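Local coordinates for protein malate dehydrogenase (Pyrococcus horikoshii, PDB 1V9N) that catalyses the reversible oxidation of (S)-malate to oxaloacetate with NAD(+) as the hydride acceptor, working as a homodimer, at residues I67-V72 with N270-G275; G92-G97 with A122-H127; M148-P153 with K266-T271. One frame throughout, in Å; residues are numbered along the deposited sequence.

Followed from the N terminus, the chain shows how one late loop can gather several earlier elements. Contact 1 closes the widest loop, bringing the end of helix 60-69 against residues 270-275. Nested inside it, contact 2 closes the short path from strand 87-91 through helix 97-115 to the end of strand 117-125. Contact 3 follows in series, joining the end of strand 144-149 to residues 266-271, and it finishes on the same loop as contact 1, sharing N270 and T271. That loop precedes strand 278-285, which lies between strands 117-125 and 144-149 in the sheet. E94 OE1 joins contacts 1 and 2 through G275 N, and contacts 2 and 3 both touch the bound NADPH.

Contact 1 of 3, residues I67-V72 with N270-G275; sequences IISGGV and NTSEKG
The hydroxyl of S69 donates to S272 O across a short 2.6 Å from OG, arriving in the plane of that carbonyl and on a lone pair. From its own segment G71 N makes a weak hydrogen bond to the same hydroxyl, 3.3 Å from S69 OG, and D65 O and G66 O lie near it as weak partners. With chi1 77° OG stands between its own backbone N and carbonyl carbon, within bonding distance of S272 O yet near the carbonyls of the last helical turn.

Two glycines follow for different reasons. G70 leaves the helix with positive phi (83°) in a Schellman motif, angles that alone call for glycine, and G70 N reaches back to I67 O. At G71 the backbone comes so close to the other segment that a beta carbon would collide with S272 O and T271 O. Its CA instead makes a C-H...O contact with S272 O at 3.5 Å. The carbonyls of G71 and T271 come near each other as two acceptors.

Apolar contact comes from V72 CG2 and T271 CG2, which meet at 3.5 Å with the two branches at a slant. The hydroxyl of T271 faces elsewhere, to R62 NE. The extended K274 chain runs past G70 O, its CG 3.6 Å and its CE 3.8 Å from that oxygen, with methylene groups doing the touching.

The facing loop folds as a type I turn from N270 to E273, and S276 OG shares its hydrogen bonding between N270 O and E273 O. The contact thus seats the C-terminal end of helix 60-69 on the loop between helix 242-258 and strand 278-285, while V72 also packs on L96, just before helix 97-115.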
# COMPACT_ATOMS: atom_id res chain seq x y z
N ILE A 67 4.16 31.44 -3.72
CA ILE A 67 3.13 32.45 -3.89
C ILE A 67 3.71 33.70 -4.55
O ILE A 67 3.14 34.26 -5.49
CB ILE A 67 2.51 32.82 -2.52
CG1 ILE A 67 1.60 31.68 -2.05
CG2 ILE A 67 1.73 34.13 -2.63
CD1 ILE A 67 1.11 31.82 -0.61
N ILE A 68 4.87 34.12 -4.05
CA ILE A 68 5.54 35.29 -4.58
C ILE A 68 6.00 35.09 -6.03
O ILE A 68 5.96 36.02 -6.84
CB ILE A 68 6.74 35.67 -3.68
CG1 ILE A 68 6.22 36.21 -2.35
CG2 ILE A 68 7.66 36.66 -4.39
CD1 ILE A 68 7.31 36.50 -1.32
N SER A 69 6.42 33.88 -6.37
CA SER A 69 6.89 33.62 -7.74
C SER A 69 5.78 33.27 -8.72
O SER A 69 6.03 33.12 -9.92
CB SER A 69 7.91 32.49 -7.73
OG SER A 69 7.26 31.24 -7.59
N GLY A 70 4.55 33.14 -8.23
CA GLY A 70 3.45 32.79 -9.11
C GLY A 70 3.37 31.29 -9.35
O GLY A 70 2.61 30.82 -10.20
N GLY A 71 4.16 30.53 -8.60
CA GLY A 71 4.16 29.08 -8.73
C GLY A 71 2.96 28.47 -8.03
O GLY A 71 2.65 27.29 -8.20
N VAL A 72 2.29 29.29 -7.22
CA VAL A 72 1.09 28.87 -6.49
C VAL A 72 -0.02 29.85 -6.86
O VAL A 72 0.13 31.06 -6.68
CB VAL A 72 1.32 28.90 -4.96
CG1 VAL A 72 0.01 28.61 -4.23
CG2 VAL A 72 2.36 27.87 -4.56
N ASN A 270 9.46 21.83 -8.30
CA ASN A 270 9.38 22.44 -6.98
C ASN A 270 8.19 23.39 -6.96
O ASN A 270 7.74 23.85 -8.01
CB ASN A 270 10.67 23.22 -6.67
CG ASN A 270 11.88 22.32 -6.60
OD1 ASN A 270 12.36 21.82 -7.62
ND2 ASN A 270 12.39 22.11 -5.39
N THR A 271 7.69 23.68 -5.77
CA THR A 271 6.54 24.56 -5.58
C THR A 271 6.64 25.94 -6.24
O THR A 271 5.65 26.43 -6.78
CB THR A 271 6.25 24.76 -4.08
OG1 THR A 271 6.09 23.49 -3.45
CG2 THR A 271 4.97 25.58 -3.90
N SER A 272 7.82 26.55 -6.18
CA SER A 272 8.03 27.88 -6.76
C SER A 272 7.86 27.92 -8.27
O SER A 272 7.61 28.98 -8.85
CB SER A 272 9.43 28.39 -6.41
OG SER A 272 9.58 28.53 -5.01
N GLU A 273 8.00 26.77 -8.90
CA GLU A 273 7.86 26.67 -10.34
C GLU A 273 6.41 26.59 -10.76
O GLU A 273 5.57 26.03 -10.05
CB GLU A 273 8.59 25.43 -10.85
CG GLU A 273 10.10 25.58 -10.91
CD GLU A 273 10.52 26.51 -12.03
OE1 GLU A 273 10.39 26.12 -13.21
OE2 GLU A 273 10.98 27.63 -11.73
N LYS A 274 6.09 27.17 -11.91
CA LYS A 274 4.74 27.10 -12.43
C LYS A 274 4.63 25.68 -12.99
O LYS A 274 5.62 25.11 -13.44
CB LYS A 274 4.52 28.13 -13.55
CG LYS A 274 4.47 29.56 -13.05
CD LYS A 274 4.03 30.51 -14.16
CE LYS A 274 3.81 31.91 -13.62
NZ LYS A 274 3.37 32.85 -14.70
N GLY A 275 3.44 25.10 -12.93
CA GLY A 275 3.26 23.74 -13.43
C GLY A 275 4.00 22.68 -12.64
O GLY A 275 4.56 21.75 -13.22

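Contact 2 of 3, residues G92-G97 with A122-H127; sequences GDEGLG and ARNSNH. With NDP (NADPH dihydro-nicotinamide-adenine-dinucleotide phosphate), chain B.
G92 N bonds almost straight to R123 O (2.8 Å, 177°), and the type I' turn from G92 to G95 then brings E94 N to N124 O, to which it donates at 2.9 Å. D93 and E94 hold the left-handed backbone angles of that turn, and N124 adopts similar ones where strand 117-125 turns its corner.

The side chain of N124 packs against the turn, with CG anti to its backbone N (chi1 -165°). Its OD1 presses on E94 CG at 3.2 Å, and its ND2 sits near D93 CA while bonding to D91 OD1. Water 1 donates to E94 OE2 and accepts only weakly from N124 ND2. With an alanine at N124, D91 OD1 would probably lose this donor, water 1 would lose its weak contact with the amide, and a gap would open against E94 CG.

Further along, N126 spends its amide on the turn itself: ND2 donates to G95 O (3.0 Å, 170°), which lies in the amide plane, although the donor stands above the plane of that carbonyl. G97 approaches N126 so closely that a beta carbon would clash with N126 O; its CA makes a C-H...O contact there at 3.2 Å. Water 2 spans G97 N and H127 O at the start of helix 97-115, where L96 is the N-cap.

The imidazole of H127 reaches the nicotinamide carboxamide, with NE2 3.2 Å from N7N of NADPH, while Y63 OH bonds to ND1. Chemically, two backbone bonds and the N126 amide fix the turn, with E94 OE1 passed on to G275 N, and the chain thus fixed carries a histidine to the nicotinamide end of the pocket.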
# COMPACT_ATOMS: atom_id res chain seq x y z
N GLY A 92 -6.30 20.86 -10.20
CA GLY A 92 -6.07 21.86 -9.16
C GLY A 92 -5.78 23.29 -9.56
O GLY A 92 -5.74 24.17 -8.70
N ASP A 93 -5.58 23.52 -10.86
CA ASP A 93 -5.30 24.87 -11.36
C ASP A 93 -4.16 25.53 -10.59
O ASP A 93 -4.18 26.73 -10.33
CB ASP A 93 -6.58 25.71 -11.27
CG ASP A 93 -6.50 27.00 -12.09
OD1 ASP A 93 -5.86 27.00 -13.15
OD2 ASP A 93 -7.11 28.02 -11.67
N GLU A 94 -3.16 24.72 -10.22
CA GLU A 94 -1.97 25.17 -9.50
C GLU A 94 -2.19 25.81 -8.14
O GLU A 94 -1.35 26.57 -7.65
CB GLU A 94 -1.14 26.10 -10.40
CG GLU A 94 -0.73 25.44 -11.70
CD GLU A 94 0.39 26.16 -12.43
OE1 GLU A 94 1.40 26.53 -11.78
OE2 GLU A 94 0.27 26.33 -13.66
N GLY A 95 -3.32 25.50 -7.51
CA GLY A 95 -3.60 26.07 -6.21
C GLY A 95 -2.74 25.43 -5.13
O GLY A 95 -1.99 24.49 -5.41
N LEU A 96 -2.84 25.95 -3.91
CA LEU A 96 -2.09 25.38 -2.80
C LEU A 96 -2.56 23.93 -2.68
O LEU A 96 -3.74 23.64 -2.85
CB LEU A 96 -2.43 26.14 -1.52
CG LEU A 96 -1.85 27.55 -1.45
CD1 LEU A 96 -2.68 28.42 -0.51
CD2 LEU A 96 -0.40 27.46 -1.01
N GLY A 97 -1.63 23.02 -2.39
CA GLY A 97 -1.98 21.61 -2.27
C GLY A 97 -3.02 21.35 -1.20
O GLY A 97 -3.91 20.51 -1.39
N ALA A 122 -6.58 14.05 -8.24
CA ALA A 122 -6.28 15.40 -8.67
C ALA A 122 -4.91 15.54 -9.32
O ALA A 122 -3.96 14.87 -8.94
CB ALA A 122 -6.39 16.36 -7.47
N ARG A 123 -4.84 16.39 -10.34
CA ARG A 123 -3.58 16.67 -11.02
C ARG A 123 -3.43 18.17 -10.98
O ARG A 123 -4.34 18.89 -10.54
CB ARG A 123 -3.63 16.20 -12.48
CG ARG A 123 -4.56 17.03 -13.35
CD ARG A 123 -4.60 16.49 -14.77
NE ARG A 123 -5.47 17.30 -15.62
CZ ARG A 123 -6.19 16.81 -16.62
NH1 ARG A 123 -6.16 15.51 -16.88
NH2 ARG A 123 -6.95 17.61 -17.37
N ASN A 124 -2.29 18.66 -11.45
CA ASN A 124 -2.00 20.09 -11.50
C ASN A 124 -2.19 20.77 -10.15
O ASN A 124 -2.81 21.83 -10.05
CB ASN A 124 -2.86 20.76 -12.57
CG ASN A 124 -2.36 22.15 -12.94
OD1 ASN A 124 -1.19 22.46 -12.74
ND2 ASN A 124 -3.24 22.98 -13.49
N SER A 125 -1.64 20.15 -9.11
CA SER A 125 -1.72 20.67 -7.76
C SER A 125 -0.30 21.01 -7.26
O SER A 125 0.64 21.12 -8.05
CB SER A 125 -2.38 19.63 -6.85
OG SER A 125 -2.54 20.12 -5.52
N ASN A 126 -0.15 21.17 -5.95
CA ASN A 126 1.13 21.50 -5.33
C ASN A 126 1.33 20.66 -4.07
O ASN A 126 0.43 19.94 -3.66
CB ASN A 126 1.17 23.00 -4.99
CG ASN A 126 1.64 23.85 -6.16
OD1 ASN A 126 2.81 23.77 -6.56
ND2 ASN A 126 0.73 24.64 -6.73
N HIS A 127 2.51 20.77 -3.46
CA HIS A 127 2.81 20.01 -2.24
C HIS A 127 1.70 20.20 -1.21
O HIS A 127 1.37 21.34 -0.88
CB HIS A 127 4.16 20.47 -1.68
CG HIS A 127 4.58 19.76 -0.43
ND1 HIS A 127 4.29 20.25 0.83
CD2 HIS A 127 5.27 18.62 -0.24
CE1 HIS A 127 4.80 19.43 1.74
NE2 HIS A 127 5.40 18.44 1.11
PA NDP B . 7.15 7.61 10.21
O1A NDP B . 7.31 8.71 11.12
O2A NDP B . 8.17 6.53 10.03
O5B NDP B . 5.70 6.92 10.54
C5B NDP B . 5.21 5.80 9.78
C4B NDP B . 3.82 5.48 10.38
O4B NDP B . 4.08 4.45 11.36
C3B NDP B . 3.08 6.57 11.10
O3B NDP B . 1.66 6.41 10.80
C2B NDP B . 3.33 6.37 12.55
O2B NDP B . 2.36 6.90 13.47
C1B NDP B . 3.55 4.89 12.61
N9A NDP B . 4.53 4.43 13.63
C8A NDP B . 5.75 5.03 14.04
N7A NDP B . 6.35 4.30 14.96
C5A NDP B . 5.55 3.22 15.17
C6A NDP B . 5.62 2.06 16.01
N6A NDP B . 6.67 1.89 16.83
N1A NDP B . 4.61 1.12 15.98
C2A NDP B . 3.54 1.29 15.14
N3A NDP B . 3.38 2.34 14.31
C4A NDP B . 4.43 3.28 14.37
O3 NDP B . 6.79 8.07 8.74
PN NDP B . 7.47 8.88 7.55
O1N NDP B . 7.53 7.93 6.44
O2N NDP B . 8.76 9.34 8.16
O5D NDP B . 6.41 10.05 7.35
C5D NDP B . 6.80 11.44 7.17
C4D NDP B . 5.53 12.35 6.98
O4D NDP B . 5.75 13.12 5.81
C3D NDP B . 4.18 11.64 6.75
O3D NDP B . 3.18 12.33 7.51
C2D NDP B . 3.94 11.68 5.25
O2D NDP B . 2.57 11.66 4.94
C1D NDP B . 4.68 12.99 4.87
N1N NDP B . 5.25 13.00 3.50
C2N NDP B . 4.68 13.94 2.59
C3N NDP B . 5.24 13.96 1.24
C7N NDP B . 4.71 14.91 0.26
O7N NDP B . 5.13 14.99 -0.90
N7N NDP B . 3.70 15.76 0.60
C4N NDP B . 6.30 13.05 0.93
C5N NDP B . 6.83 12.14 1.83
C6N NDP B . 6.31 12.11 3.13
P2B NDP B . 2.48 8.22 14.27
O1X NDP B . 1.97 7.83 15.60
O2X NDP B . 1.62 9.28 13.65
O3X NDP B . 3.93 8.67 14.33
O HOH W 1 -1.70 25.36 -15.40
O HOH W 2 0.85 23.94 -1.36

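Contact 3 of 3, residues M148-P153 with K266-T271; sequences MTNSRP and KYVKNT. With NDP (NADPH dihydro-nicotinamide-adenine-dinucleotide phosphate), chain B.
V268 lays its branched side chain over the S151 carbonyl, with CB 3.4 Å from S151 O and CG2 close behind. CG2 also reaches the amide of N150, 3.9 Å from ND2. That amide is fixed from both ends, N150 OD1 by C279 N and N150 ND2 by D253 OD1, so the valine rests on a group that is held in place.

R152 crosses N270 at a slant. Its CD comes 3.4 Å from N270 ND2, which lies over one face of the guanidinium, and the planes of the two groups differ by only 17°. A bend in the arginine chain (chi3 -59°) folds the group back along the asparagine. Water 3, in the plane of the guanidinium at its edge, accepts from R152 NH1 (3.1 Å) and donates to N270 OD1, tying the layers together. P153 packs on the backbone of K266 and V268, its CG 3.9 Å from K266 O, and K266 NZ pairs with E306 of the second subunit.

On the side toward the cofactor, S151 CB approaches NADPH O7N at 3.5 Å and T149 CG2 lies 3.9 Å from N7N. The arrangement is that of a cofactor pocket built at a strand's end: the end of strand 144-149 of the mixed sheet and the residues just after it line the carboxamide of the nicotinamide, while the loop before strand 278-285 backs them.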
# COMPACT_ATOMS: atom_id res chain seq x y z
N MSE A 148 -2.92 9.60 -0.99
CA MSE A 148 -1.57 9.42 -1.51
C MSE A 148 -1.24 10.65 -2.34
O MSE A 148 -2.14 11.39 -2.75
CB MSE A 148 -1.50 8.21 -2.45
CG MSE A 148 -1.91 6.88 -1.87
SE MSE A 148 -2.02 5.55 -3.30
CE MSE A 148 -3.15 4.25 -2.39
N THR A 149 0.05 10.84 -2.59
CA THR A 149 0.52 11.95 -3.39
C THR A 149 1.91 11.61 -3.92
O THR A 149 2.67 10.91 -3.26
CB THR A 149 0.62 13.25 -2.56
OG1 THR A 149 1.03 14.33 -3.40
CG2 THR A 149 1.65 13.10 -1.43
N ASN A 150 2.23 12.09 -5.11
CA ASN A 150 3.56 11.84 -5.64
C ASN A 150 4.37 13.07 -5.25
O ASN A 150 3.85 13.97 -4.57
CB ASN A 150 3.53 11.62 -7.16
CG ASN A 150 2.97 12.79 -7.93
OD1 ASN A 150 2.70 13.85 -7.37
ND2 ASN A 150 2.79 12.60 -9.23
N SER A 151 5.63 13.13 -5.65
CA SER A 151 6.45 14.27 -5.29
C SER A 151 7.66 14.40 -6.20
O SER A 151 7.76 13.74 -7.23
CB SER A 151 6.92 14.13 -3.84
OG SER A 151 7.74 12.99 -3.68
N ARG A 152 8.59 15.27 -5.80
CA ARG A 152 9.80 15.49 -6.57
C ARG A 152 10.63 14.22 -6.54
O ARG A 152 10.57 13.45 -5.58
CB ARG A 152 10.61 16.64 -5.97
CG ARG A 152 9.87 17.96 -5.93
CD ARG A 152 10.76 19.10 -5.42
NE ARG A 152 11.28 18.84 -4.08
CZ ARG A 152 12.48 18.35 -3.82
NH1 ARG A 152 13.31 18.06 -4.81
NH2 ARG A 152 12.86 18.14 -2.56
N PRO A 153 11.42 13.97 -7.60
CA PRO A 153 12.25 12.76 -7.63
C PRO A 153 13.33 12.83 -6.56
O PRO A 153 14.13 13.77 -6.53
CB PRO A 153 12.82 12.76 -9.05
CG PRO A 153 12.88 14.23 -9.39
CD PRO A 153 11.56 14.74 -8.85
N LYS A 266 9.30 11.92 -11.51
CA LYS A 266 10.43 12.45 -12.24
C LYS A 266 10.18 13.85 -12.80
O LYS A 266 11.08 14.68 -12.84
CB LYS A 266 10.81 11.50 -13.39
CG LYS A 266 12.02 11.95 -14.18
CD LYS A 266 12.30 11.00 -15.33
CE LYS A 266 13.42 11.54 -16.23
NZ LYS A 266 13.66 10.64 -17.39
N TYR A 267 8.94 14.12 -13.20
CA TYR A 267 8.61 15.42 -13.78
C TYR A 267 7.90 16.41 -12.88
O TYR A 267 7.48 17.48 -13.33
CB TYR A 267 7.82 15.20 -15.07
CG TYR A 267 8.65 14.47 -16.11
CD1 TYR A 267 9.61 15.15 -16.85
CD2 TYR A 267 8.53 13.09 -16.28
CE1 TYR A 267 10.45 14.47 -17.74
CE2 TYR A 267 9.36 12.40 -17.17
CZ TYR A 267 10.32 13.10 -17.89
OH TYR A 267 11.14 12.42 -18.75
N VAL A 268 7.78 16.08 -11.60
CA VAL A 268 7.15 16.98 -10.64
C VAL A 268 8.19 18.05 -10.28
O VAL A 268 9.30 17.73 -9.89
CB VAL A 268 6.74 16.21 -9.35
CG1 VAL A 268 6.24 17.19 -8.29
CG2 VAL A 268 5.65 15.18 -9.68
N LYS A 269 7.81 19.32 -10.43
CA LYS A 269 8.70 20.45 -10.15
C LYS A 269 8.51 21.00 -8.74
O LYS A 269 7.52 20.70 -8.07
CB LYS A 269 8.44 21.61 -11.12
CG LYS A 269 8.49 21.27 -12.60
CD LYS A 269 8.15 22.52 -13.40
CE LYS A 269 7.93 22.23 -14.87
NZ LYS A 269 7.48 23.46 -15.60
N ASN A 270 9.46 21.83 -8.30
CA ASN A 270 9.38 22.44 -6.98
C ASN A 270 8.19 23.39 -6.96
O ASN A 270 7.74 23.85 -8.01
CB ASN A 270 10.67 23.22 -6.67
CG ASN A 270 11.88 22.32 -6.60
OD1 ASN A 270 12.36 21.82 -7.62
ND2 ASN A 270 12.39 22.11 -5.39
N THR A 271 7.69 23.68 -5.77
CA THR A 271 6.54 24.56 -5.58
C THR A 271 6.64 25.94 -6.24
O THR A 271 5.65 26.43 -6.78
CB THR A 271 6.25 24.76 -4.08
OG1 THR A 271 6.09 23.49 -3.45
CG2 THR A 271 4.97 25.58 -3.90
PA NDP B . 7.15 7.61 10.21
O1A NDP B . 7.31 8.71 11.12
O2A NDP B . 8.17 6.53 10.03
O5B NDP B . 5.70 6.92 10.54
C5B NDP B . 5.21 5.80 9.78
C4B NDP B . 3.82 5.48 10.38
O4B NDP B . 4.08 4.45 11.36
C3B NDP B . 3.08 6.57 11.10
O3B NDP B . 1.66 6.41 10.80
C2B NDP B . 3.33 6.37 12.55
O2B NDP B . 2.36 6.90 13.47
C1B NDP B . 3.55 4.89 12.61
N9A NDP B . 4.53 4.43 13.63
C8A NDP B . 5.75 5.03 14.04
N7A NDP B . 6.35 4.30 14.96
C5A NDP B . 5.55 3.22 15.17
C6A NDP B . 5.62 2.06 16.01
N6A NDP B . 6.67 1.89 16.83
N1A NDP B . 4.61 1.12 15.98
C2A NDP B . 3.54 1.29 15.14
N3A NDP B . 3.38 2.34 14.31
C4A NDP B . 4.43 3.28 14.37
O3 NDP B . 6.79 8.07 8.74
PN NDP B . 7.47 8.88 7.55
O1N NDP B . 7.53 7.93 6.44
O2N NDP B . 8.76 9.34 8.16
O5D NDP B . 6.41 10.05 7.35
C5D NDP B . 6.80 11.44 7.17
C4D NDP B . 5.53 12.35 6.98
O4D NDP B . 5.75 13.12 5.81
C3D NDP B . 4.18 11.64 6.75
O3D NDP B . 3.18 12.33 7.51
C2D NDP B . 3.94 11.68 5.25
O2D NDP B . 2.57 11.66 4.94
C1D NDP B . 4.68 12.99 4.87
N1N NDP B . 5.25 13.00 3.50
C2N NDP B . 4.68 13.94 2.59
C3N NDP B . 5.24 13.96 1.24
C7N NDP B . 4.71 14.91 0.26
O7N NDP B . 5.13 14.99 -0.90
N7N NDP B . 3.70 15.76 0.60
C4N NDP B . 6.30 13.05 0.93
C5N NDP B . 6.83 12.14 1.83
C6N NDP B . 6.31 12.11 3.13
P2B NDP B . 2.48 8.22 14.27
O1X NDP B . 1.97 7.83 15.60
O2X NDP B . 1.62 9.28 13.65
O3X NDP B . 3.93 8.67 14.33
O HOH W 3 13.08 18.67 -7.88